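Local atomic coordinates of CbsA (Xanthomonas oryzae pv. oryzae, PDB entry 5XYH), a protein that acts as an exoglucanase that hydrolyses beta-1,4 bonds in cellulose to release cellobiose from chain ends, probably contributing to breakdown of plant cell walls. Residues A114-Q117 against R118-T121; Q157-P160 against A161-Q164; L73-A76 against L77-K81; L131-P134 against K135-G138. All coordinates share one frame; numbering follows the deposited sequence.

Interaction 1 (A114-Q117 against R118-T121); sequences AGLQ and RYKT
With CG anti to the backbone N (chi1 -170°) and a bend at chi2, Q117 carries its amide forward along the helix to T121. The hydroxyl there sits beside its own backbone N, turned to the same flank, and Q117 NE2 donates to T121 OG1 at 3.1 Å. The acceptor lies in the plane of the amide and the bond is fairly straight (159° at the hydrogen). At the other end of the amide a water donates to Q117 OE1 at 2.6 Å and accepts from K120 NZ at 2.9 Å; water and hydroxyl together hold the amide's rotation. Helix 113-131, which carries all of this, links the parallel neighbouring strands 86-92 and 140-145 of the family 6 beta/alpha fold. To reach the water, the extended K120 chain runs past L116, with K120 CG 3.4 Å from L116 O and CE 4.0 Å from L116 CG, while it crosses the Q117 side chain at about a right angle. L116 and Y119 belong to the inward face: L116 rests on A173 of helix 170-183, and the hydroxyl of Y119 bonds to E146. R118, on the outer side, forms a salt bridge with E122 one turn on.

Interaction 2 (Q157-P160 against A161-Q164); sequences QSTP and ACGQ
T159 and C162 pack together where a loop turns into helix 160-167. T159 CB lies 4.1 Å from C162 SG, and the cysteine CB comes to 3.5 Å from T159 O. That carbonyl takes two backbone N-H groups. It receives G163 N at 2.9 Å, almost straight at the hydrogen (168°) and nearly along the C=O axis, and it takes a second, weak bond from C162 N. One residue on, P160 O accepts from Q164 N at 2.9 Å, so the first turn of the helix is closed by successive backbone bonds. T159 holds the N-cap position but its side chain makes no capping bond, and P160 follows in the first turn, where a residue without an N-H costs the helix no hydrogen bond. C162 is buried and fastens this turn to the rest of the fold through a disulfide with C100, and H101 from the same loop touches both T159 and C162. By contrast, Q157 and Q164 lie on the solvent side. Q157 curls its bent chain over the helix so that OE1 sits 3.7 Å from G163 CA, with chi1 at -94°, well off a staggered value; the touch is slight, against a residue that offers no side chain. Q164 is exposed even though its CG comes to 3.4 Å from P160 O. P160 is exposed as well, though its CB still touches A161 N.

Interaction 3 (L73-A76 against L77-K81); sequences LNAA and LAQKK
The last turns of helix 69-79 make up this contact, with the chain leaving the helix at its C-terminal end. L73 O and N74 O still accept in the ordinary alpha-helical way, from L77 N at 3.1 Å and, weakly, from A78 N. The pattern then tightens. Q79 N divides itself between A75 O, a weak bond, and A76 O at 3.1 Å, and it reaches the second from well above the carbonyl plane, off the lone pairs. The bonds from Q79 N to A76 O and from K80 N to L77 O each span three residues (i to i+3). Side chains follow the backbone closely here. L77 has CG beside its own backbone N (chi1 -73°), which folds the branch back over the preceding turn: CB lies 3.4 Å from N74 O and CG 3.4 Å from L73 O. Q79, two residues on, does likewise, bringing CG to 3.2 Å from A75 O before its extended chain carries the amide onward, where OE1 accepts from V15 N. In K80, CG lies anti to the backbone N and the end of the chain leads away, with NZ bonded to T84 O. Around the helix, A76 lies on V88 and Q79 on I86 of strand 86-92, the strand to which the chain next proceeds, A75 and A76 touch Y14, and L73 meets T130 and L131 at the end of helix 113-131.

Interaction 4 (L131-P134 against K135-G138); sequences LANP and KYKG
N133 lays its CB against the Y136 ring, 3.7 Å from CD2 and 4.0 Å from CE2, with its amide plane turned 68° from the ring plane. Since CG is anti to the backbone N (chi1 -174°), the amide swings forward over the next residues, and OD1 accepts from K135 N at 3.0 Å. That bond is straight at the hydrogen, yet the donor stands above the plane of the amide carbonyl and does not use a lone pair. The backbone carbonyl of the same asparagine takes Y136 N at 2.8 Å, so N133 grips two successive N-H groups with two different oxygens. One residue later P134 O accepts from K137 N at a longer 3.3 Å, a second i to i+3 bond. K135 CB fits between these groups, 3.4 Å from N133 OD1 and 4.2 Å above the ring plane of Y136, over its centre; the rest of the extended lysine leads away. Both polar ends converge on helix 69-79, where K135 NZ and Y136 OH bond to N74 OD1, while the buried Y136 ring rests on L73 and L77. An Asx turn closed by N133 OD1 thus overlaps a type I (3-10-like) beta-turn closed by N133 O, with P134 and K135 at its two central positions, in the loop that carries the chain from helix 113-131 to strand 140-145.

All four contacts are local, between residues close in sequence, but they sit at different places relative to a helix: within it, at its start, near its end and just after one. Interaction 1 lies within helix 113-131, interaction 2 at the start of helix 160-167, interaction 3 near the end of helix 69-79, and interaction 4 in the loop that follows helix 113-131. Interaction 2 is a surface contact; the other three are partly buried. Interactions 3 and 4 touch directly, their centres about 12 Å apart, and join the C-terminal part of helix 69-79 to that loop. Interaction 2 stands on the opposite side of the chain's centre from interaction 3. Side-chain hydrogen bonds cross between the segments in interactions 1 and 4, whereas interactions 2 and 3 rely on backbone bonds.

Interaction 1 (A114-Q117 against R118-T121)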
loop_
_atom_site.group_PDB
_atom_site.type_symbol
_atom_site.label_atom_id
_atom_site.label_comp_id
_atom_site.label_asym_id
_atom_site.label_seq_id
_atom_site.Cartn_x
_atom_site.Cartn_y
_atom_site.Cartn_z
ATOM N N ALA A 114 13.477 6.343 -23.015
ATOM C CA ALA A 114 12.892 7.678 -23.002
ATOM C C ALA A 114 11.924 7.833 -21.831
ATOM O O ALA A 114 11.888 8.886 -21.175
ATOM C CB ALA A 114 12.206 7.967 -24.337
ATOM N N GLY A 115 11.151 6.783 -21.534
ATOM C CA GLY A 115 10.257 6.841 -20.392
ATOM C C GLY A 115 11.019 7.003 -19.094
ATOM O O GLY A 115 10.654 7.819 -18.245
ATOM N N LEU A 116 12.106 6.254 -18.946
ATOM C CA LEU A 116 12.916 6.338 -17.737
ATOM C C LEU A 116 13.504 7.734 -17.555
ATOM O O LEU A 116 13.549 8.251 -16.429
ATOM C CB LEU A 116 14.017 5.285 -17.787
ATOM C CG LEU A 116 15.006 5.252 -16.625
ATOM C CD1 LEU A 116 14.276 4.975 -15.319
ATOM C CD2 LEU A 116 16.083 4.229 -16.887
ATOM N N GLN A 117 13.943 8.371 -18.646
ATOM C CA GLN A 117 14.513 9.714 -18.506
ATOM C C GLN A 117 13.460 10.727 -18.067
ATOM O O GLN A 117 13.759 11.658 -17.308
ATOM C CB GLN A 117 15.164 10.174 -19.814
ATOM C CG GLN A 117 15.976 11.462 -19.626
ATOM C CD GLN A 117 17.156 11.246 -18.689
ATOM O OE1 GLN A 117 18.010 10.408 -18.946
ATOM N NE2 GLN A 117 17.182 11.977 -17.579
ATOM N N ARG A 118 12.229 10.584 -18.563
ATOM C CA ARG A 118 11.151 11.432 -18.070
ATOM C C ARG A 118 10.934 11.207 -16.579
ATOM O O ARG A 118 10.776 12.167 -15.812
ATOM C CB ARG A 118 9.852 11.166 -18.834
ATOM C CG ARG A 118 9.851 11.578 -20.286
ATOM C CD ARG A 118 8.417 11.586 -20.814
ATOM N NE ARG A 118 7.645 12.656 -20.188
ATOM C CZ ARG A 118 6.317 12.707 -20.129
ATOM N NH1 ARG A 118 5.582 11.736 -20.645
ATOM N NH2 ARG A 118 5.719 13.741 -19.547
ATOM N N TYR A 119 10.921 9.938 -16.156
ATOM C CA TYR A 119 10.789 9.612 -14.737
ATOM C C TYR A 119 11.850 10.334 -13.909
ATOM O O TYR A 119 11.550 10.914 -12.856
ATOM C CB TYR A 119 10.898 8.094 -14.555
ATOM C CG TYR A 119 10.751 7.611 -13.129
ATOM C CD1 TYR A 119 9.507 7.547 -12.530
ATOM C CD2 TYR A 119 11.861 7.168 -12.403
ATOM C CE1 TYR A 119 9.356 7.090 -11.234
ATOM C CE2 TYR A 119 11.725 6.709 -11.101
ATOM C CZ TYR A 119 10.462 6.665 -10.529
ATOM O OH TYR A 119 10.296 6.211 -9.249
ATOM N N LYS A 120 13.103 10.304 -14.381
ATOM C CA LYS A 120 14.195 10.960 -13.664
ATOM C C LYS A 120 14.008 12.473 -13.620
ATOM O O LYS A 120 14.099 13.084 -12.550
ATOM C CB LYS A 120 15.539 10.616 -14.311
ATOM C CG LYS A 120 15.956 9.160 -14.211
ATOM C CD LYS A 120 17.245 8.911 -14.991
ATOM C CE LYS A 120 17.779 7.501 -14.760
ATOM N NZ LYS A 120 18.988 7.237 -15.602
ATOM N N THR A 121 13.757 13.097 -14.775
ATOM C CA THR A 121 13.829 14.555 -14.879
ATOM C C THR A 121 12.522 15.237 -14.472
ATOM O O THR A 121 12.540 16.184 -13.680
ATOM C CB THR A 121 14.235 14.959 -16.310
ATOM O OG1 THR A 121 15.500 14.370 -16.631
ATOM C CG2 THR A 121 14.361 16.467 -16.449
HETATM O O HOH W 1 18.014 7.932 -18.201
#

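Interaction 2 (Q157-P160 against A161-Q164)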
loop_
_atom_site.group_PDB
_atom_site.type_symbol
_atom_site.label_atom_id
_atom_site.label_comp_id
_atom_site.label_asym_id
_atom_site.label_seq_id
_atom_site.Cartn_x
_atom_site.Cartn_y
_atom_site.Cartn_z
ATOM N N GLN A 157 6.836 -13.088 -13.851
ATOM C CA GLN A 157 7.695 -12.949 -15.017
ATOM C C GLN A 157 7.069 -13.535 -16.273
ATOM O O GLN A 157 7.458 -13.143 -17.374
ATOM C CB GLN A 157 9.056 -13.592 -14.761
ATOM C CG GLN A 157 10.098 -12.595 -14.262
ATOM C CD GLN A 157 11.161 -12.230 -15.297
ATOM O OE1 GLN A 157 11.101 -12.653 -16.464
ATOM N NE2 GLN A 157 12.143 -11.436 -14.869
ATOM N N SER A 158 6.096 -14.443 -16.148
ATOM C CA SER A 158 5.437 -14.961 -17.345
ATOM C C SER A 158 4.555 -13.919 -18.022
ATOM O O SER A 158 4.237 -14.077 -19.210
ATOM C CB SER A 158 4.624 -16.215 -17.007
ATOM O OG SER A 158 3.614 -15.918 -16.063
ATOM N N THR A 159 4.136 -12.872 -17.312
ATOM C CA THR A 159 3.441 -11.770 -17.980
ATOM C C THR A 159 4.444 -10.970 -18.805
ATOM O O THR A 159 5.457 -10.517 -18.253
ATOM C CB THR A 159 2.755 -10.869 -16.967
ATOM O OG1 THR A 159 1.877 -11.656 -16.156
ATOM C CG2 THR A 159 1.949 -9.798 -17.680
ATOM N N PRO A 160 4.217 -10.787 -20.112
ATOM C CA PRO A 160 5.255 -10.187 -20.967
ATOM C C PRO A 160 5.725 -8.820 -20.505
ATOM O O PRO A 160 6.930 -8.536 -20.547
ATOM C CB PRO A 160 4.565 -10.105 -22.333
ATOM C CG PRO A 160 3.579 -11.198 -22.313
ATOM C CD PRO A 160 3.081 -11.289 -20.900
ATOM N N ALA A 161 4.793 -7.964 -20.075
ATOM C CA ALA A 161 5.154 -6.644 -19.570
ATOM C C ALA A 161 6.102 -6.744 -18.382
ATOM O O ALA A 161 7.009 -5.919 -18.234
ATOM C CB ALA A 161 3.893 -5.873 -19.186
ATOM N N CYS A 162 5.899 -7.736 -17.518
ATOM C CA CYS A 162 6.777 -7.904 -16.366
ATOM C C CYS A 162 8.116 -8.499 -16.769
ATOM O O CYS A 162 9.157 -8.089 -16.247
ATOM C CB CYS A 162 6.097 -8.767 -15.313
ATOM S SG CYS A 162 4.557 -8.038 -14.680
ATOM N N GLY A 163 8.114 -9.456 -17.692
ATOM C CA GLY A 163 9.374 -9.941 -18.226
ATOM C C GLY A 163 10.214 -8.819 -18.807
ATOM O O GLY A 163 11.436 -8.805 -18.654
ATOM N N GLN A 164 9.566 -7.853 -19.458
ATOM C CA GLN A 164 10.300 -6.739 -20.053
ATOM C C GLN A 164 10.765 -5.733 -19.006
ATOM O O GLN A 164 11.855 -5.165 -19.146
ATOM C CB GLN A 164 9.441 -6.045 -21.104
ATOM C CG GLN A 164 9.308 -6.858 -22.376
ATOM C CD GLN A 164 10.659 -7.172 -22.999
ATOM O OE1 GLN A 164 11.009 -8.342 -23.213
ATOM N NE2 GLN A 164 11.430 -6.127 -23.296
#

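Interaction 3 (L73-A76 against L77-K81)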
loop_
_atom_site.group_PDB
_atom_site.type_symbol
_atom_site.label_atom_id
_atom_site.label_comp_id
_atom_site.label_asym_id
_atom_site.label_seq_id
_atom_site.Cartn_x
_atom_site.Cartn_y
_atom_site.Cartn_z
ATOM N N LEU A 73 3.089 20.288 1.628
ATOM C CA LEU A 73 4.193 20.544 2.545
ATOM C C LEU A 73 3.949 21.808 3.360
ATOM O O LEU A 73 4.342 21.878 4.536
ATOM C CB LEU A 73 5.497 20.648 1.765
ATOM C CG LEU A 73 5.910 19.359 1.046
ATOM C CD1 LEU A 73 6.979 19.639 -0.000
ATOM C CD2 LEU A 73 6.393 18.327 2.058
ATOM N N ASN A 74 3.309 22.807 2.748
ATOM C CA ASN A 74 2.903 24.005 3.477
ATOM C C ASN A 74 1.862 23.680 4.536
ATOM O O ASN A 74 1.959 24.159 5.674
ATOM C CB ASN A 74 2.363 25.051 2.505
ATOM C CG ASN A 74 3.447 25.638 1.631
ATOM O OD1 ASN A 74 4.629 25.521 1.943
ATOM N ND2 ASN A 74 3.054 26.261 0.519
ATOM N N ALA A 75 0.851 22.880 4.187
ATOM C CA ALA A 75 -0.145 22.515 5.189
ATOM C C ALA A 75 0.501 21.747 6.335
ATOM O O ALA A 75 0.146 21.943 7.507
ATOM C CB ALA A 75 -1.274 21.698 4.561
ATOM N N ALA A 76 1.465 20.877 6.013
ATOM C CA ALA A 76 2.128 20.096 7.044
ATOM C C ALA A 76 2.838 21.006 8.040
ATOM O O ALA A 76 2.816 20.753 9.249
ATOM C CB ALA A 76 3.114 19.114 6.407
ATOM N N LEU A 77 3.459 22.077 7.546
ATOM C CA LEU A 77 4.130 23.035 8.425
ATOM C C LEU A 77 3.161 23.598 9.455
ATOM O O LEU A 77 3.480 23.674 10.650
ATOM C CB LEU A 77 4.740 24.167 7.589
ATOM C CG LEU A 77 5.990 23.819 6.777
ATOM C CD1 LEU A 77 6.417 24.982 5.892
ATOM C CD2 LEU A 77 7.120 23.394 7.694
ATOM N N ALA A 78 1.954 23.945 9.008
ATOM C CA ALA A 78 0.926 24.541 9.843
ATOM C C ALA A 78 0.331 23.562 10.842
ATOM O O ALA A 78 -0.341 23.996 11.786
ATOM C CB ALA A 78 -0.181 25.110 8.958
ATOM N N GLN A 79 0.544 22.257 10.664
ATOM C CA GLN A 79 0.065 21.290 11.633
ATOM C C GLN A 79 1.141 20.847 12.615
ATOM O O GLN A 79 0.821 20.112 13.555
ATOM C CB GLN A 79 -0.514 20.061 10.919
ATOM C CG GLN A 79 -1.513 20.405 9.818
ATOM C CD GLN A 79 -2.062 19.174 9.115
ATOM O OE1 GLN A 79 -1.805 18.027 9.529
ATOM N NE2 GLN A 79 -2.816 19.399 8.046
ATOM N N LYS A 80 2.391 21.285 12.436
ATOM C CA LYS A 80 3.479 20.820 13.289
ATOM C C LYS A 80 3.383 21.428 14.685
ATOM O O LYS A 80 3.329 22.650 14.835
ATOM C CB LYS A 80 4.837 21.161 12.665
ATOM C CG LYS A 80 6.021 20.594 13.457
ATOM C CD LYS A 80 7.375 21.007 12.881
ATOM C CE LYS A 80 8.525 20.312 13.619
ATOM N NZ LYS A 80 8.440 20.390 15.128
ATOM N N LYS A 81 3.381 20.573 15.706
ATOM C CA LYS A 81 3.384 21.046 17.087
ATOM C C LYS A 81 4.794 21.454 17.498
ATOM O O LYS A 81 5.792 20.934 16.981
ATOM C CB LYS A 81 2.845 19.964 18.029
ATOM C CG LYS A 81 2.886 20.286 19.533
ATOM C CD LYS A 81 2.208 19.175 20.333
ATOM C CE LYS A 81 1.151 19.707 21.299
ATOM N NZ LYS A 81 0.886 18.767 22.433
#

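Interaction 4 (L131-P134 against K135-G138)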
loop_
_atom_site.group_PDB
_atom_site.type_symbol
_atom_site.label_atom_id
_atom_site.label_comp_id
_atom_site.label_asym_id
_atom_site.label_seq_id
_atom_site.Cartn_x
_atom_site.Cartn_y
_atom_site.Cartn_z
ATOM N N LEU A 131 11.376 18.732 -2.085
ATOM C CA LEU A 131 11.570 18.308 -0.702
ATOM C C LEU A 131 12.833 18.910 -0.092
ATOM O O LEU A 131 12.896 19.104 1.128
ATOM C CB LEU A 131 11.610 16.779 -0.600
ATOM C CG LEU A 131 10.369 16.004 -1.036
ATOM C CD1 LEU A 131 10.609 14.504 -0.968
ATOM C CD2 LEU A 131 9.158 16.393 -0.190
ATOM N N ALA A 132 13.845 19.220 -0.908
ATOM C CA ALA A 132 15.099 19.718 -0.344
ATOM C C ALA A 132 15.025 21.180 0.092
ATOM O O ALA A 132 15.998 21.688 0.663
ATOM C CB ALA A 132 16.237 19.537 -1.356
ATOM N N ASN A 133 13.914 21.860 -0.178
ATOM C CA ASN A 133 13.753 23.274 0.150
ATOM C C ASN A 133 13.952 23.501 1.644
ATOM O O ASN A 133 13.219 22.908 2.454
ATOM C CB ASN A 133 12.358 23.731 -0.278
ATOM C CG ASN A 133 12.136 25.228 -0.112
ATOM O OD1 ASN A 133 12.822 25.896 0.652
ATOM N ND2 ASN A 133 11.119 25.749 -0.803
ATOM N N PRO A 134 14.903 24.368 2.058
ATOM C CA PRO A 134 15.125 24.617 3.496
ATOM C C PRO A 134 13.853 24.953 4.271
ATOM O O PRO A 134 13.793 24.760 5.490
ATOM C CB PRO A 134 16.095 25.810 3.500
ATOM C CG PRO A 134 16.765 25.766 2.179
ATOM C CD PRO A 134 15.779 25.184 1.201
ATOM N N LYS A 135 12.829 25.449 3.568
ATOM C CA LYS A 135 11.545 25.742 4.201
ATOM C C LYS A 135 10.962 24.513 4.887
ATOM O O LYS A 135 10.205 24.641 5.860
ATOM C CB LYS A 135 10.569 26.283 3.154
ATOM C CG LYS A 135 9.207 26.671 3.688
ATOM C CD LYS A 135 8.298 27.134 2.555
ATOM C CE LYS A 135 6.938 27.580 3.098
ATOM N NZ LYS A 135 6.033 28.041 2.017
ATOM N N TYR A 136 11.311 23.318 4.412
ATOM C CA TYR A 136 10.686 22.080 4.869
ATOM C C TYR A 136 11.621 21.197 5.696
ATOM O O TYR A 136 11.289 20.033 5.964
ATOM C CB TYR A 136 10.160 21.313 3.660
ATOM C CG TYR A 136 9.217 22.110 2.784
ATOM C CD1 TYR A 136 8.102 22.749 3.322
ATOM C CD2 TYR A 136 9.445 22.227 1.417
ATOM C CE1 TYR A 136 7.234 23.471 2.511
ATOM C CE2 TYR A 136 8.587 22.946 0.605
ATOM C CZ TYR A 136 7.482 23.567 1.156
ATOM O OH TYR A 136 6.633 24.283 0.337
ATOM N N LYS A 137 12.776 21.722 6.123
ATOM C CA LYS A 137 13.732 20.924 6.886
ATOM C C LYS A 137 13.140 20.427 8.207
ATOM O O LYS A 137 13.597 19.406 8.731
ATOM C CB LYS A 137 15.029 21.738 7.104
ATOM C CG LYS A 137 14.970 22.792 8.217
ATOM C CD LYS A 137 15.528 22.263 9.570
ATOM C CE LYS A 137 14.883 22.969 10.779
ATOM N NZ LYS A 137 15.029 22.131 12.018
ATOM N N GLY A 138 12.129 21.104 8.751
ATOM C CA GLY A 138 11.533 20.653 9.997
ATOM C C GLY A 138 10.520 19.534 9.863
ATOM O O GLY A 138 10.034 19.031 10.880
#